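Local atomic coordinates of beta-N-acetylhexosaminidase (Thermotoga neapolitana, PDB entry 5BZA), a protein that probably catalyses hydrolysis of terminal non-reducing N-acetyl-D-hexosamine residues in N-acetyl-beta-D-hexosaminides, as a member of glycoside hydrolase family 3. Residues Gly323-Val328 / Lys451-Tyr456; Lys41-Leu46 / Ala374-Lys379; Phe401-Asn406 / Lys457-Leu462. One frame throughout, in Å; residues are numbered along the deposited sequence.

Contact 1. Residues Gly323-Val328 / Lys451-Tyr456; sequences GLIAEV and KPISVY. With CD (cadmium ion), chain S.
Ala326 and Ile453 meet where helix 323-331 comes close to the start of helix 452-463. Their CA atoms are 6.5 Å apart. Such a close approach of two backbones suits the small side chain of Ala326. Ile453 points its side chain at this spot. Its CG1 lies anti to the backbone N (chi1 -178°), which lays the branch against the backbone of the other helix. The closest contact is Ala326 CA to Ile453 CG1, 3.9 Å. The chain then bends, and Ile453 CD1 comes to 4.3 Å from Ala326 CB. No hydrogen bond crosses between the segments, so apolar contact alone joins them here. Ile453 also packs on Ala329, one turn after Ala326 on helix 323-331. This is a helix-to-helix seam between helix 452-463 of the C-terminal domain and helix 323-331. Helix 42-54 completes it, with Leu46 against Ile325 and Asn50 against Ala326. The seam is looser at Ile325. Its CG2 methyl comes no nearer than 4.4 Å to Ile453 CG2, and the rest of its side chain leads away from Ile453. Ile325 packs there on Ser77 of the second subunit. Glu327 points away from helix 452-463 and does not touch segment 451-456. Its OE1 binds a cadmium ion at 2.7 Å, and Arg54 belongs to the same metal site. The other carboxylate oxygen, OE2, forms salt bridges with Arg54 and Arg331. These two partners probably hold the carboxylate in position beside the ion. Lys451, at the N-cap position of helix 452-463, hydrogen-bonds through NZ to Gly67 O of the second subunit.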
loop_
_atom_site.group_PDB
_atom_site.type_symbol
_atom_site.label_atom_id
_atom_site.label_comp_id
_atom_site.label_asym_id
_atom_site.label_seq_id
_atom_site.Cartn_x
_atom_site.Cartn_y
_atom_site.Cartn_z
ATOM N N GLY B 323 -13.035 -4.941 -1.219
ATOM C CA GLY B 323 -14.335 -4.311 -1.089
ATOM C C GLY B 323 -15.104 -4.669 0.190
ATOM O O GLY B 323 -16.120 -4.052 0.528
ATOM N N LEU B 324 -14.642 -5.700 0.878
ATOM C CA LEU B 324 -15.201 -6.083 2.158
ATOM C C LEU B 324 -15.150 -4.873 3.092
ATOM O O LEU B 324 -16.042 -4.676 3.942
ATOM C CB LEU B 324 -14.434 -7.290 2.738
ATOM C CG LEU B 324 -12.989 -7.044 3.176
ATOM C CD1 LEU B 324 -12.847 -6.674 4.703
ATOM C CD2 LEU B 324 -12.087 -8.215 2.751
ATOM N N ILE B 325 -14.093 -4.073 2.946
ATOM C CA ILE B 325 -13.966 -2.883 3.788
ATOM C C ILE B 325 -15.170 -1.946 3.540
ATOM O O ILE B 325 -15.860 -1.498 4.489
ATOM C CB ILE B 325 -12.628 -2.202 3.539
ATOM C CG1 ILE B 325 -11.525 -3.191 3.956
ATOM C CG2 ILE B 325 -12.543 -0.865 4.282
ATOM C CD1 ILE B 325 -10.065 -2.721 3.685
ATOM N N ALA B 326 -15.491 -1.752 2.270
ATOM C CA ALA B 326 -16.667 -0.952 1.925
ATOM C C ALA B 326 -17.902 -1.537 2.633
ATOM O O ALA B 326 -18.703 -0.812 3.248
ATOM C CB ALA B 326 -16.872 -0.907 0.364
ATOM N N GLU B 327 -17.985 -2.863 2.620
ATOM C CA GLU B 327 -19.123 -3.571 3.159
ATOM C C GLU B 327 -19.243 -3.326 4.667
ATOM O O GLU B 327 -20.330 -3.031 5.180
ATOM C CB GLU B 327 -18.992 -5.058 2.873
ATOM C CG GLU B 327 -20.183 -5.852 3.304
ATOM C CD GLU B 327 -21.376 -5.630 2.434
ATOM O OE1 GLU B 327 -21.286 -4.805 1.485
ATOM O OE2 GLU B 327 -22.425 -6.248 2.737
ATOM N N VAL B 328 -18.109 -3.412 5.354
ATOM C CA VAL B 328 -18.091 -3.237 6.803
ATOM C C VAL B 328 -18.573 -1.829 7.069
ATOM O O VAL B 328 -19.465 -1.620 7.924
ATOM C CB VAL B 328 -16.657 -3.479 7.382
ATOM C CG1 VAL B 328 -16.464 -2.900 8.779
ATOM C CG2 VAL B 328 -16.321 -4.972 7.362
ATOM N N LYS B 451 -13.398 7.277 9.270
ATOM C CA LYS B 451 -12.842 6.987 7.941
ATOM C C LYS B 451 -13.678 7.472 6.763
ATOM O O LYS B 451 -14.928 7.405 6.784
ATOM C CB LYS B 451 -12.613 5.487 7.736
ATOM C CG LYS B 451 -11.565 4.908 8.592
ATOM C CD LYS B 451 -10.326 5.769 8.626
ATOM C CE LYS B 451 -9.259 5.018 9.337
ATOM N NZ LYS B 451 -8.093 5.840 9.724
ATOM N N PRO B 452 -12.979 7.956 5.714
ATOM C CA PRO B 452 -13.630 8.403 4.477
ATOM C C PRO B 452 -14.632 7.402 3.967
ATOM O O PRO B 452 -15.756 7.799 3.662
ATOM C CB PRO B 452 -12.456 8.561 3.492
ATOM C CG PRO B 452 -11.313 8.986 4.352
ATOM C CD PRO B 452 -11.535 8.266 5.726
ATOM N N ILE B 453 -14.287 6.121 3.928
ATOM C CA ILE B 453 -15.239 5.177 3.391
ATOM C C ILE B 453 -16.520 5.171 4.232
ATOM O O ILE B 453 -17.613 5.029 3.675
ATOM C CB ILE B 453 -14.661 3.730 3.288
ATOM C CG1 ILE B 453 -15.710 2.793 2.675
ATOM C CG2 ILE B 453 -14.237 3.179 4.656
ATOM C CD1 ILE B 453 -16.209 3.222 1.299
ATOM N N SER B 454 -16.390 5.376 5.554
ATOM C CA SER B 454 -17.553 5.396 6.470
ATOM C C SER B 454 -18.463 6.623 6.306
ATOM O O SER B 454 -19.692 6.532 6.331
ATOM C CB SER B 454 -17.076 5.326 7.926
ATOM O OG SER B 454 -16.724 4.016 8.265
ATOM N N VAL B 455 -17.828 7.782 6.214
ATOM C CA VAL B 455 -18.526 9.016 5.910
ATOM C C VAL B 455 -19.267 8.909 4.560
ATOM O O VAL B 455 -20.465 9.186 4.462
ATOM C CB VAL B 455 -17.522 10.159 5.907
ATOM C CG1 VAL B 455 -18.179 11.474 5.520
ATOM C CG2 VAL B 455 -16.868 10.233 7.265
ATOM N N TYR B 456 -18.547 8.417 3.547
ATOM C CA TYR B 456 -19.092 8.155 2.204
ATOM C C TYR B 456 -20.332 7.282 2.342
ATOM O O TYR B 456 -21.422 7.606 1.825
ATOM C CB TYR B 456 -18.003 7.473 1.355
ATOM C CG TYR B 456 -18.377 6.937 -0.007
ATOM C CD1 TYR B 456 -19.042 5.717 -0.148
ATOM C CD2 TYR B 456 -17.996 7.617 -1.160
ATOM C CE1 TYR B 456 -19.354 5.207 -1.410
ATOM C CE2 TYR B 456 -18.289 7.117 -2.433
ATOM C CZ TYR B 456 -18.958 5.906 -2.551
ATOM O OH TYR B 456 -19.241 5.416 -3.801
HETATM CD CD CD S . -23.884 -4.237 1.042
#

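Contact 2. Residues Lys41-Leu46 / Ala374-Lys379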
loop_
_atom_site.group_PDB
_atom_site.type_symbol
_atom_site.label_atom_id
_atom_site.label_comp_id
_atom_site.label_asym_id
_atom_site.label_seq_id
_atom_site.Cartn_x
_atom_site.Cartn_y
_atom_site.Cartn_z
ATOM N N LYS B 41 -8.637 7.903 -4.710
ATOM C CA LYS B 41 -9.682 8.076 -3.708
ATOM C C LYS B 41 -10.048 6.702 -3.142
ATOM O O LYS B 41 -10.895 5.970 -3.679
ATOM C CB LYS B 41 -10.897 8.802 -4.298
ATOM C CG LYS B 41 -10.611 10.237 -4.911
ATOM C CD LYS B 41 -11.927 10.777 -5.492
ATOM C CE LYS B 41 -11.806 12.151 -6.123
ATOM N NZ LYS B 41 -10.696 12.933 -5.512
ATOM N N GLU B 42 -9.345 6.328 -2.077
ATOM C CA GLU B 42 -9.479 4.973 -1.553
ATOM C C GLU B 42 -10.922 4.603 -1.256
ATOM O O GLU B 42 -11.319 3.480 -1.542
ATOM C CB GLU B 42 -8.613 4.779 -0.328
ATOM C CG GLU B 42 -8.601 3.329 0.153
ATOM C CD GLU B 42 -7.576 3.112 1.227
ATOM O OE1 GLU B 42 -7.726 3.728 2.312
ATOM O OE2 GLU B 42 -6.606 2.351 0.976
ATOM N N TYR B 43 -11.721 5.526 -0.709
ATOM C CA TYR B 43 -13.127 5.201 -0.487
ATOM C C TYR B 43 -13.767 4.794 -1.817
ATOM O O TYR B 43 -14.560 3.830 -1.867
ATOM C CB TYR B 43 -13.887 6.362 0.163
ATOM C CG TYR B 43 -13.789 7.695 -0.559
ATOM C CD1 TYR B 43 -12.760 8.581 -0.279
ATOM C CD2 TYR B 43 -14.754 8.077 -1.494
ATOM C CE1 TYR B 43 -12.672 9.790 -0.911
ATOM C CE2 TYR B 43 -14.668 9.290 -2.150
ATOM C CZ TYR B 43 -13.620 10.150 -1.857
ATOM O OH TYR B 43 -13.524 11.373 -2.518
ATOM N N LEU B 44 -13.414 5.497 -2.903
ATOM C CA LEU B 44 -13.961 5.119 -4.214
ATOM C C LEU B 44 -13.482 3.764 -4.661
ATOM O O LEU B 44 -14.286 2.916 -5.069
ATOM C CB LEU B 44 -13.598 6.134 -5.301
ATOM C CG LEU B 44 -14.533 7.272 -5.699
ATOM C CD1 LEU B 44 -14.188 7.631 -7.149
ATOM C CD2 LEU B 44 -16.011 6.905 -5.574
ATOM N N PHE B 45 -12.177 3.548 -4.588
ATOM C CA PHE B 45 -11.606 2.260 -4.966
ATOM C C PHE B 45 -12.300 1.086 -4.234
ATOM O O PHE B 45 -12.824 0.155 -4.870
ATOM C CB PHE B 45 -10.082 2.306 -4.707
ATOM C CG PHE B 45 -9.410 0.967 -4.805
ATOM C CD1 PHE B 45 -9.420 0.251 -5.997
ATOM C CD2 PHE B 45 -8.813 0.389 -3.675
ATOM C CE1 PHE B 45 -8.818 -1.028 -6.079
ATOM C CE2 PHE B 45 -8.204 -0.876 -3.737
ATOM C CZ PHE B 45 -8.219 -1.586 -4.950
ATOM N N LEU B 46 -12.403 1.177 -2.904
ATOM C CA LEU B 46 -13.025 0.119 -2.111
ATOM C C LEU B 46 -14.501 -0.084 -2.447
ATOM O O LEU B 46 -14.968 -1.247 -2.570
ATOM C CB LEU B 46 -12.877 0.424 -0.605
ATOM C CG LEU B 46 -11.450 0.458 -0.092
ATOM C CD1 LEU B 46 -11.398 0.861 1.396
ATOM C CD2 LEU B 46 -10.795 -0.903 -0.308
ATOM N N ALA B 374 -18.312 14.821 1.018
ATOM C CA ALA B 374 -19.642 15.401 1.126
ATOM C C ALA B 374 -20.006 16.024 -0.204
ATOM O O ALA B 374 -21.146 15.898 -0.657
ATOM C CB ALA B 374 -19.716 16.418 2.254
ATOM N N LYS B 375 -19.035 16.688 -0.829
ATOM C CA LYS B 375 -19.279 17.313 -2.133
ATOM C C LYS B 375 -19.758 16.382 -3.260
ATOM O O LYS B 375 -20.463 16.864 -4.175
ATOM C CB LYS B 375 -18.019 18.048 -2.585
ATOM C CG LYS B 375 -17.860 19.377 -1.862
ATOM C CD LYS B 375 -16.512 20.011 -2.102
ATOM C CE LYS B 375 -16.430 21.343 -1.378
ATOM N NZ LYS B 375 -15.016 21.811 -1.205
ATOM N N ARG B 376 -19.447 15.079 -3.218
ATOM C CA ARG B 376 -19.989 14.110 -4.219
ATOM C C ARG B 376 -21.500 13.917 -4.135
ATOM O O ARG B 376 -22.165 13.548 -5.112
ATOM C CB ARG B 376 -19.335 12.735 -4.051
ATOM C CG ARG B 376 -17.838 12.742 -4.183
ATOM C CD ARG B 376 -17.280 11.323 -4.307
ATOM N NE ARG B 376 -17.750 10.607 -5.498
ATOM C CZ ARG B 376 -17.112 10.574 -6.674
ATOM N NH1 ARG B 376 -15.950 11.203 -6.839
ATOM N NH2 ARG B 376 -17.631 9.887 -7.675
ATOM N N PHE B 377 -22.042 14.192 -2.944
ATOM C CA PHE B 377 -23.420 13.834 -2.583
ATOM C C PHE B 377 -24.325 15.046 -2.348
ATOM O O PHE B 377 -25.546 14.965 -2.507
ATOM C CB PHE B 377 -23.406 12.964 -1.321
ATOM C CG PHE B 377 -22.727 11.633 -1.500
ATOM C CD1 PHE B 377 -23.421 10.533 -2.015
ATOM C CD2 PHE B 377 -21.399 11.473 -1.142
ATOM C CE1 PHE B 377 -22.781 9.292 -2.177
ATOM C CE2 PHE B 377 -20.765 10.236 -1.313
ATOM C CZ PHE B 377 -21.461 9.150 -1.829
ATOM N N PHE B 378 -23.734 16.161 -1.934
ATOM C CA PHE B 378 -24.532 17.323 -1.544
ATOM C C PHE B 378 -23.968 18.587 -2.108
ATOM O O PHE B 378 -22.754 18.736 -2.168
ATOM C CB PHE B 378 -24.625 17.452 0.038
ATOM C CG PHE B 378 -25.265 16.265 0.691
ATOM C CD1 PHE B 378 -26.633 16.178 0.770
ATOM C CD2 PHE B 378 -24.508 15.187 1.108
ATOM C CE1 PHE B 378 -27.235 15.077 1.299
ATOM C CE2 PHE B 378 -25.108 14.063 1.623
ATOM C CZ PHE B 378 -26.473 14.010 1.719
ATOM N N LYS B 379 -24.847 19.525 -2.470
ATOM C CA LYS B 379 -24.357 20.880 -2.713
ATOM C C LYS B 379 -23.874 21.430 -1.361
ATOM O O LYS B 379 -24.534 21.289 -0.316
ATOM C CB LYS B 379 -25.439 21.785 -3.302
ATOM C CG LYS B 379 -26.324 21.119 -4.296
ATOM C CD LYS B 379 -27.300 22.119 -4.903
ATOM C CE LYS B 379 -28.634 21.928 -4.224
ATOM N NZ LYS B 379 -29.670 22.876 -4.687
#
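Ala374 O accepts two backbone bonds, from Phe378 N at 2.9 Å and from Phe377 N at 3.0 Å, and these tie the turn that sends Arg376 across to Tyr43 and Leu44. Arg376 carries most of the contact. Its chain bends at chi3 (62°), which turns the guanidinium group toward Leu44. Leu44 CD2 sits over one face of that group, toward its rim, and is 4.0 Å from Arg376 CZ. Leu44 CD1 lies near both terminal nitrogens. Further back along the chain, Arg376 CD touches the edge of the Tyr43 ring, 4.0 Å from CE2. The ring and guanidinium planes are 66° apart, so the two do not stack. Lys41 CB covers part of one face of the same ring, 3.8 Å above its plane. The polar ends bond outside the two segments. Arg376 NH2 forms a salt bridge with Asp15, and Tyr43 OH hydrogen-bonds to Glu372. Lys41 NZ and Arg376 NH1 carry like charges 5.7 Å apart; the two nearby acids probably offset them. The contact sits at an interface between domains. Helix 364-377 of the C-terminal domain meets helix 42-54, the crossover helix between parallel strands 31-34 and 59-62, a beta-alpha-beta unit of the TIM-barrel domain of family 3 enzymes.

Contact 3. Residues Phe401-Asn406 / Lys457-Leu462; sequences FDFVVN and KSFQHL
Phe401 and Phe403 share a chi1 of -71°, and Phe459 has -63°; in all three, CG lies anti to the carbonyl carbon, which brings the rings of strand and helix together. Phe403 and Phe459 meet edge on. Phe403 CZ and Phe459 CZ are 3.6 Å apart, each close to the plane of the other ring. Phe459 CE1 also lies in the plane of the Phe403 ring. Phe401 meets Phe459 differently. Their planes are nearly parallel, 21° apart, but the rings are slid so far that they barely overlap, with centroids 5.9 Å apart. The touching atoms are Phe401 CE2 and Phe459 CE1, at 3.9 Å. Leu462, one turn along the helix, comes from the opposite direction and sets its CD2 3.9 Å from Phe401 CZ. Phe378 adds a further ring, edge-to-face with both Phe401 and Phe459, and Phe428 stacks on Phe403. With an alanine at Phe459, the rings of Phe401 and Phe403 would probably lose their shared partner, and a gap would be likely to open between strand and helix. Outside this apolar patch, Lys457 NZ donates to Gln460 OE1 at 2.8 Å and forms salt bridges with Asp47 and Glu330. Asp402 points to the other face of the sheet, where it bonds His417 of helix 411-418. Helix 452-463 thus packs on one face of a mostly parallel sheet with a helix on the other, the layered alpha/beta arrangement of the C-terminal domain.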
loop_
_atom_site.group_PDB
_atom_site.type_symbol
_atom_site.label_atom_id
_atom_site.label_comp_id
_atom_site.label_asym_id
_atom_site.label_seq_id
_atom_site.Cartn_x
_atom_site.Cartn_y
_atom_site.Cartn_z
ATOM N N PHE B 401 -24.689 19.987 8.654
ATOM C CA PHE B 401 -24.130 18.691 9.020
ATOM C C PHE B 401 -23.132 18.938 10.117
ATOM O O PHE B 401 -22.055 19.492 9.849
ATOM C CB PHE B 401 -23.406 17.990 7.856
ATOM C CG PHE B 401 -24.312 17.458 6.767
ATOM C CD1 PHE B 401 -25.687 17.517 6.882
ATOM C CD2 PHE B 401 -23.765 16.807 5.663
ATOM C CE1 PHE B 401 -26.513 17.017 5.883
ATOM C CE2 PHE B 401 -24.586 16.273 4.649
ATOM C CZ PHE B 401 -25.963 16.379 4.759
ATOM N N ASP B 402 -23.452 18.514 11.343
ATOM C CA ASP B 402 -22.495 18.660 12.435
ATOM C C ASP B 402 -21.759 17.321 12.591
ATOM O O ASP B 402 -22.346 16.278 12.915
ATOM C CB ASP B 402 -23.207 19.108 13.732
ATOM C CG ASP B 402 -22.279 19.166 14.964
ATOM O OD1 ASP B 402 -21.026 19.190 14.813
ATOM O OD2 ASP B 402 -22.829 19.273 16.108
ATOM N N PHE B 403 -20.460 17.355 12.328
ATOM C CA PHE B 403 -19.658 16.145 12.456
ATOM C C PHE B 403 -19.085 16.118 13.855
ATOM O O PHE B 403 -18.050 16.727 14.176
ATOM C CB PHE B 403 -18.577 16.082 11.377
ATOM C CG PHE B 403 -19.135 15.817 10.010
ATOM C CD1 PHE B 403 -19.410 14.517 9.603
ATOM C CD2 PHE B 403 -19.490 16.860 9.180
ATOM C CE1 PHE B 403 -19.963 14.264 8.362
ATOM C CE2 PHE B 403 -20.051 16.608 7.936
ATOM C CZ PHE B 403 -20.285 15.310 7.533
ATOM N N VAL B 404 -19.815 15.412 14.697
ATOM C CA VAL B 404 -19.640 15.506 16.140
ATOM C C VAL B 404 -18.500 14.626 16.661
ATOM O O VAL B 404 -18.469 13.415 16.438
ATOM C CB VAL B 404 -20.912 15.115 16.846
ATOM C CG1 VAL B 404 -20.728 15.266 18.347
ATOM C CG2 VAL B 404 -22.101 15.945 16.309
ATOM N N VAL B 405 -17.593 15.263 17.392
ATOM C CA VAL B 405 -16.509 14.618 18.128
ATOM C C VAL B 405 -16.563 15.139 19.595
ATOM O O VAL B 405 -16.826 16.337 19.818
ATOM C CB VAL B 405 -15.161 14.909 17.464
ATOM C CG1 VAL B 405 -13.998 14.518 18.354
ATOM C CG2 VAL B 405 -15.081 14.194 16.105
ATOM N N ASN B 406 -16.458 14.210 20.561
ATOM C CA ASN B 406 -16.415 14.451 22.042
ATOM C C ASN B 406 -17.414 15.534 22.526
ATOM O O ASN B 406 -17.056 16.551 23.137
ATOM C CB ASN B 406 -14.967 14.728 22.543
ATOM C CG ASN B 406 -14.559 16.193 22.430
ATOM O OD1 ASN B 406 -14.837 16.827 21.418
ATOM N ND2 ASN B 406 -13.957 16.749 23.482
ATOM N N LYS B 457 -20.202 6.207 3.113
ATOM C CA LYS B 457 -21.337 5.311 3.273
ATOM C C LYS B 457 -22.482 5.976 4.048
ATOM O O LYS B 457 -23.660 5.699 3.788
ATOM C CB LYS B 457 -20.916 4.021 3.975
ATOM C CG LYS B 457 -20.168 3.070 3.066
ATOM C CD LYS B 457 -21.044 2.660 1.874
ATOM C CE LYS B 457 -20.251 1.957 0.783
ATOM N NZ LYS B 457 -21.133 1.436 -0.291
ATOM N N SER B 458 -22.150 6.886 4.967
ATOM C CA SER B 458 -23.201 7.555 5.746
ATOM C C SER B 458 -23.994 8.483 4.812
ATOM O O SER B 458 -25.232 8.539 4.908
ATOM C CB SER B 458 -22.614 8.289 6.963
ATOM O OG SER B 458 -22.149 9.598 6.676
ATOM N N PHE B 459 -23.311 9.148 3.869
ATOM C CA PHE B 459 -24.035 9.986 2.911
ATOM C C PHE B 459 -24.923 9.111 2.030
ATOM O O PHE B 459 -26.086 9.462 1.740
ATOM C CB PHE B 459 -23.082 10.837 2.068
ATOM C CG PHE B 459 -22.283 11.811 2.873
ATOM C CD1 PHE B 459 -22.843 12.440 3.983
ATOM C CD2 PHE B 459 -20.971 12.087 2.550
ATOM C CE1 PHE B 459 -22.115 13.319 4.737
ATOM C CE2 PHE B 459 -20.226 12.984 3.300
ATOM C CZ PHE B 459 -20.799 13.606 4.395
ATOM N N GLN B 460 -24.391 7.965 1.613
ATOM C CA GLN B 460 -25.184 7.048 0.784
ATOM C C GLN B 460 -26.455 6.592 1.483
ATOM O O GLN B 460 -27.554 6.562 0.885
ATOM C CB GLN B 460 -24.367 5.817 0.398
ATOM C CG GLN B 460 -23.462 5.999 -0.817
ATOM C CD GLN B 460 -22.895 4.677 -1.318
ATOM O OE1 GLN B 460 -22.704 3.738 -0.541
ATOM N NE2 GLN B 460 -22.627 4.598 -2.634
ATOM N N HIS B 461 -26.303 6.258 2.760
ATOM C CA HIS B 461 -27.411 5.745 3.555
ATOM C C HIS B 461 -28.435 6.833 3.779
ATOM O O HIS B 461 -29.635 6.605 3.705
ATOM C CB HIS B 461 -26.908 5.180 4.883
ATOM C CG HIS B 461 -26.703 3.697 4.842
ATOM N ND1 HIS B 461 -27.743 2.799 4.969
ATOM C CD2 HIS B 461 -25.585 2.953 4.672
ATOM C CE1 HIS B 461 -27.277 1.569 4.849
ATOM N NE2 HIS B 461 -25.969 1.634 4.678
ATOM N N LEU B 462 -27.922 8.027 4.026
ATOM C CA LEU B 462 -28.738 9.195 4.234
ATOM C C LEU B 462 -29.647 9.409 3.056
ATOM O O LEU B 462 -30.866 9.518 3.226
ATOM C CB LEU B 462 -27.849 10.416 4.443
ATOM C CG LEU B 462 -28.517 11.711 4.880
ATOM C CD1 LEU B 462 -29.267 11.439 6.186
ATOM C CD2 LEU B 462 -27.465 12.799 5.090
#

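In the fold
The three contacts cluster on one side of the chain's centre, with centres about 11 Å apart for contacts 1 and 2 and about 13 Å for the other two pairs. Contacts 1 and 3 share helix 452-463, which faces helix 323-331 at its start and the C-terminal sheet further along. Contact 2 brings in helices 42-54 and 364-377. Along the chain, contact 1 alternates with both others, while contact 2 closes before contact 3 opens. Contact 3 lies within the C-terminal domain; contact 2 joins that domain to the barrel. Contacts 1 and 2 also touch the second subunit, so domain interface and dimer interface adjoin.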